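Local structure of cellulase (Xanthomonas axonopodis pv. citri, 4W7W) at residues Phe149-Glu154 with Gly169-Ile174; Leu182-Gly187 with Asn218-Ala223. The protein probably hydrolyses the beta-1,4-glucosidic bonds of cellulose as a glycoside hydrolase of family 5, binding cello-oligosaccharide chains in its cleft. One frame throughout, in Å; residues are numbered along the deposited sequence.

Contact 1. Residues Phe149-Glu154 with Gly169-Ile174; sequences FGLMNE and GTITAI. With BGC (beta-D-glucopyranose), chain C.
L151 and F149 carry this contact, meeting three residues on the inner side of helix 160-176 through carbon atoms alone. L151 does most of the touching with its two methyl branches. CD2 lies 3.5 Å from CD1 of I174, the two side chains meeting at a slant, and 3.7 Å from CG2 of T170, which L151 meets tip to tip. The other branch, CD1, comes within 4.2 Å of CG1 of I171, whose side chain runs roughly at right angles to that of L151. In the T170 conformer described, one of two, the methyl CG2 lies anti to the backbone N and faces L151; the hydroxyl OG1 is hydrogen-bonded instead to the carbonyl of A166, one turn back in the helix.

F149 and I174 run past one another, heading opposite ways: ring atom CE2 sits 3.7 Å from CG2 of I174, while CD2 is 4.1 Å from CD1 of the same residue. The ring of W134, on helix 127-141, meets that of F149 with planes at about 45°.

The polar chemistry lies at the far end of 149-154. E154 extends its chain beyond CG into the glycan pocket, where OE1 accepts a hydrogen bond from O4 of the glucose at 2.6 Å, and OE2 is hydrogen-bonded to ND1 of H224. With both carboxylate oxygens engaged, the group is restrained in its rotation. The contact thus implies a division of labour along one short segment: an apolar seam seats the helix against the barrel wall, and four residues past the strand the same chain presents a sugar-binding carboxylate.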
# COMPACT_ATOMS: atom_id res chain seq x y z
N PHE A 149 3.80 5.38 -7.04
CA PHE A 149 3.12 6.36 -6.18
C PHE A 149 1.86 5.72 -5.56
O PHE A 149 0.87 5.51 -6.24
CB PHE A 149 2.74 7.60 -6.97
CG PHE A 149 3.90 8.31 -7.61
CD1 PHE A 149 5.16 8.37 -7.04
CD2 PHE A 149 3.71 8.99 -8.79
CE1 PHE A 149 6.18 9.08 -7.65
CE2 PHE A 149 4.74 9.70 -9.41
CZ PHE A 149 5.97 9.76 -8.82
N GLY A 150 1.92 5.44 -4.26
CA GLY A 150 0.77 4.90 -3.52
C GLY A 150 -0.02 6.04 -2.91
O GLY A 150 0.27 6.51 -1.80
N LEU A 151 -1.02 6.50 -3.64
CA LEU A 151 -1.69 7.77 -3.32
C LEU A 151 -2.15 7.93 -1.88
O LEU A 151 -2.03 9.02 -1.32
CB LEU A 151 -2.90 7.98 -4.23
CG LEU A 151 -2.61 8.04 -5.72
CD1 LEU A 151 -3.87 8.48 -6.45
CD2 LEU A 151 -1.42 8.96 -6.02
N MET A 152 -2.75 6.90 -1.30
CA MET A 152 -3.29 7.06 0.05
C MET A 152 -3.59 5.72 0.67
O MET A 152 -4.35 4.93 0.10
CB MET A 152 -4.60 7.85 0.01
CG MET A 152 -5.20 8.11 1.38
SD MET A 152 -4.15 9.05 2.51
CE MET A 152 -4.12 10.63 1.67
N ASN A 153 -3.06 5.47 1.85
CA ASN A 153 -3.40 4.24 2.55
C ASN A 153 -4.83 4.30 3.07
O ASN A 153 -5.16 5.18 3.87
CB ASN A 153 -2.48 3.99 3.71
CG ASN A 153 -2.78 2.67 4.36
OD1 ASN A 153 -2.62 1.63 3.72
ND2 ASN A 153 -3.23 2.68 5.60
N GLU A 154 -5.66 3.34 2.66
CA GLU A 154 -6.98 3.09 3.28
C GLU A 154 -7.83 4.34 3.55
O GLU A 154 -8.21 4.62 4.69
CB GLU A 154 -6.84 2.25 4.55
CG GLU A 154 -6.23 0.90 4.23
CD GLU A 154 -6.24 -0.06 5.40
OE1 GLU A 154 -6.72 0.32 6.48
OE2 GLU A 154 -5.75 -1.21 5.22
N GLY A 169 -8.14 14.30 -8.89
CA GLY A 169 -7.34 15.51 -8.79
C GLY A 169 -5.87 15.19 -8.55
O GLY A 169 -4.98 15.85 -9.07
N THR A 170 -5.62 14.15 -7.78
CA THR A 170 -4.27 13.75 -7.48
C THR A 170 -3.57 13.13 -8.70
O THR A 170 -2.41 13.46 -9.00
CB THR A 170 -4.31 12.77 -6.31
OG1 THR A 170 -4.85 13.43 -5.17
CG2 THR A 170 -2.93 12.30 -5.96
N ILE A 171 -4.26 12.25 -9.41
CA ILE A 171 -3.73 11.67 -10.65
C ILE A 171 -3.38 12.78 -11.63
O ILE A 171 -2.30 12.81 -12.21
CB ILE A 171 -4.74 10.69 -11.26
CG1 ILE A 171 -4.88 9.44 -10.38
CG2 ILE A 171 -4.36 10.32 -12.67
CD1 ILE A 171 -6.16 8.67 -10.65
N THR A 172 -4.30 13.71 -11.81
CA THR A 172 -4.09 14.82 -12.73
C THR A 172 -2.86 15.62 -12.33
O THR A 172 -2.03 15.97 -13.18
CB THR A 172 -5.36 15.68 -12.79
OG1 THR A 172 -6.38 14.88 -13.39
CG2 THR A 172 -5.14 16.98 -13.56
N ALA A 173 -2.74 15.93 -11.05
CA ALA A 173 -1.60 16.70 -10.55
C ALA A 173 -0.29 15.99 -10.84
O ALA A 173 0.70 16.61 -11.25
CB ALA A 173 -1.75 16.98 -9.07
N ILE A 174 -0.25 14.68 -10.62
CA ILE A 174 0.95 13.92 -10.88
C ILE A 174 1.28 13.98 -12.37
O ILE A 174 2.42 14.22 -12.75
CB ILE A 174 0.79 12.46 -10.41
CG1 ILE A 174 0.76 12.42 -8.87
CG2 ILE A 174 1.89 11.56 -10.98
CD1 ILE A 174 0.24 11.11 -8.28
C2 BGC C . -9.15 -0.98 10.67
C3 BGC C . -7.83 -0.44 10.13
C4 BGC C . -7.15 -1.47 9.23
C5 BGC C . -8.13 -1.97 8.17
C6 BGC C . -7.55 -3.12 7.37
C1 BGC C . -10.00 -1.45 9.51
O2 BGC C . -9.86 0.03 11.39
O3 BGC C . -6.97 -0.12 11.22
O4 BGC C . -5.96 -0.93 8.64
O5 BGC C . -9.31 -2.47 8.79
O6 BGC C . -8.51 -3.61 6.43

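Contact 2. Residues Leu182-Gly187 with Asn218-Ala223; sequences LILVPG and NLAFEA
Strands 183-186 and 219-223 run parallel as barrel neighbours, their short axes 4.2 Å apart at the closest and twisted by -44°, with four backbone hydrogen bonds between the segments. These are I183 N to N218 O (3.0 Å), A220 N to I183 O (2.9 Å), V185 N to A220 O (2.8 Å), which is nearly straight at 169°, and E222 N to V185 O (2.8 Å).

I183, V185, L219 and F221 lie on one face of the sheet, looking to the helices. I183 and L219 are paired there, and V185 runs side by side with F221; in the V185 conformer described, one of two, CG1 is 4.1 Å from CE1 of the ring. W254 meets the F221 ring edge-to-face.

L184, A220 and E222 point into the barrel. CD2 of L184 rests 3.9 Å from CB of A220, while E222 crosses L184 at about a right angle and brings OE1 to 3.6 Å from its CB. The extended glutamate chain carries the carboxylate past L184 to its polar partners. A water bridges OE1 of E222 and the carbonyl O of L184, and OE2 forms a salt bridge with R67 and is hydrogen-bonded to NE2 of H224. These partners hold the buried carboxylate in place and would probably favour its charged form. The inner face thus joins the apolar L184 and A220 to the polar cluster round E222, on parallel neighbouring strands of a (beta/alpha)8 barrel, the fold of family 5 glycoside hydrolases.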
# COMPACT_ATOMS: atom_id res chain seq x y z
N LEU A 182 3.99 4.50 -12.26
CA LEU A 182 2.78 3.78 -11.88
C LEU A 182 2.15 4.47 -10.67
O LEU A 182 2.85 4.78 -9.69
CB LEU A 182 3.14 2.33 -11.54
CG LEU A 182 1.97 1.45 -11.07
CD1 LEU A 182 0.88 1.29 -12.11
CD2 LEU A 182 2.50 0.11 -10.64
N ILE A 183 0.84 4.69 -10.75
CA ILE A 183 0.06 5.23 -9.65
C ILE A 183 -0.85 4.10 -9.14
O ILE A 183 -1.59 3.49 -9.93
CB ILE A 183 -0.82 6.42 -10.10
CG1 ILE A 183 0.06 7.59 -10.53
CG2 ILE A 183 -1.74 6.84 -8.97
CD1 ILE A 183 -0.72 8.68 -11.24
N LEU A 184 -0.81 3.86 -7.84
CA LEU A 184 -1.72 2.94 -7.16
C LEU A 184 -2.84 3.75 -6.52
O LEU A 184 -2.60 4.58 -5.65
CB LEU A 184 -1.01 2.11 -6.09
CG LEU A 184 0.17 1.28 -6.60
CD1 LEU A 184 0.74 0.48 -5.45
CD2 LEU A 184 -0.22 0.38 -7.75
N VAL A 185 -4.06 3.49 -6.98
CA VAL A 185 -5.26 4.24 -6.60
C VAL A 185 -6.14 3.37 -5.71
O VAL A 185 -6.57 2.32 -6.14
CB VAL A 185 -6.12 4.61 -7.84
CG1 VAL A 185 -7.33 5.45 -7.43
CG2 VAL A 185 -5.29 5.35 -8.86
N PRO A 186 -6.43 3.82 -4.48
CA PRO A 186 -7.33 3.06 -3.63
C PRO A 186 -8.76 3.55 -3.79
O PRO A 186 -9.02 4.60 -4.38
CB PRO A 186 -6.82 3.43 -2.25
CG PRO A 186 -6.47 4.88 -2.39
CD PRO A 186 -5.91 5.01 -3.79
N GLY A 187 -9.69 2.78 -3.21
CA GLY A 187 -11.03 3.25 -2.94
C GLY A 187 -11.18 3.70 -1.50
O GLY A 187 -10.22 3.73 -0.74
N ASN A 218 -1.17 4.71 -16.79
CA ASN A 218 -0.32 3.87 -15.97
C ASN A 218 -0.80 3.87 -14.52
O ASN A 218 -0.13 4.37 -13.61
CB ASN A 218 1.14 4.26 -16.08
CG ASN A 218 2.07 3.17 -15.61
OD1 ASN A 218 1.69 1.99 -15.59
ND2 ASN A 218 3.28 3.53 -15.23
N LEU A 219 -1.96 3.24 -14.36
CA LEU A 219 -2.69 3.20 -13.10
C LEU A 219 -2.94 1.75 -12.73
O LEU A 219 -3.13 0.91 -13.61
CB LEU A 219 -4.04 3.85 -13.37
CG LEU A 219 -4.89 4.40 -12.27
CD1 LEU A 219 -4.10 5.50 -11.59
CD2 LEU A 219 -6.18 4.98 -12.85
N ALA A 220 -3.02 1.49 -11.43
CA ALA A 220 -3.59 0.23 -10.92
C ALA A 220 -4.39 0.55 -9.68
O ALA A 220 -4.10 1.51 -8.98
CB ALA A 220 -2.50 -0.80 -10.64
N PHE A 221 -5.38 -0.29 -9.41
CA PHE A 221 -6.24 -0.11 -8.26
C PHE A 221 -5.70 -0.93 -7.11
O PHE A 221 -5.51 -2.15 -7.22
CB PHE A 221 -7.68 -0.47 -8.62
CG PHE A 221 -8.27 0.56 -9.53
CD1 PHE A 221 -8.84 1.70 -9.01
CD2 PHE A 221 -8.11 0.47 -10.91
CE1 PHE A 221 -9.30 2.71 -9.84
CE2 PHE A 221 -8.56 1.48 -11.75
CZ PHE A 221 -9.17 2.58 -11.20
N GLU A 222 -5.45 -0.25 -6.00
CA GLU A 222 -4.93 -0.87 -4.79
C GLU A 222 -6.07 -1.31 -3.90
O GLU A 222 -6.88 -0.47 -3.50
CB GLU A 222 -4.04 0.13 -4.04
CG GLU A 222 -3.47 -0.43 -2.75
CD GLU A 222 -2.56 0.53 -2.03
OE1 GLU A 222 -1.95 1.38 -2.72
OE2 GLU A 222 -2.43 0.40 -0.79
N ALA A 223 -6.09 -2.60 -3.57
CA ALA A 223 -7.03 -3.15 -2.60
C ALA A 223 -6.23 -3.79 -1.47
O ALA A 223 -5.06 -4.15 -1.66
CB ALA A 223 -7.96 -4.17 -3.24
O HOH W 1 -2.76 4.18 -2.75

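Along the chain, strand 147-150 leads to the loop with E154, and helix 160-176 folds back to close contact 1. The chain then enters strand 183-186, passes helix 205-209 and returns as strand 219-226 to close contact 2. The two closures follow in series, neither nesting nor crossing, and belong to successive beta-alpha-beta units of the barrel. They meet at strand 183-186, whose backbone probably hydrogen-bonds F149 through L182 and L184, while I183 packs on L151. Together they tie three consecutive strands and one outer helix into a continuous piece of wall. H224 links the carboxylates of the two contacts.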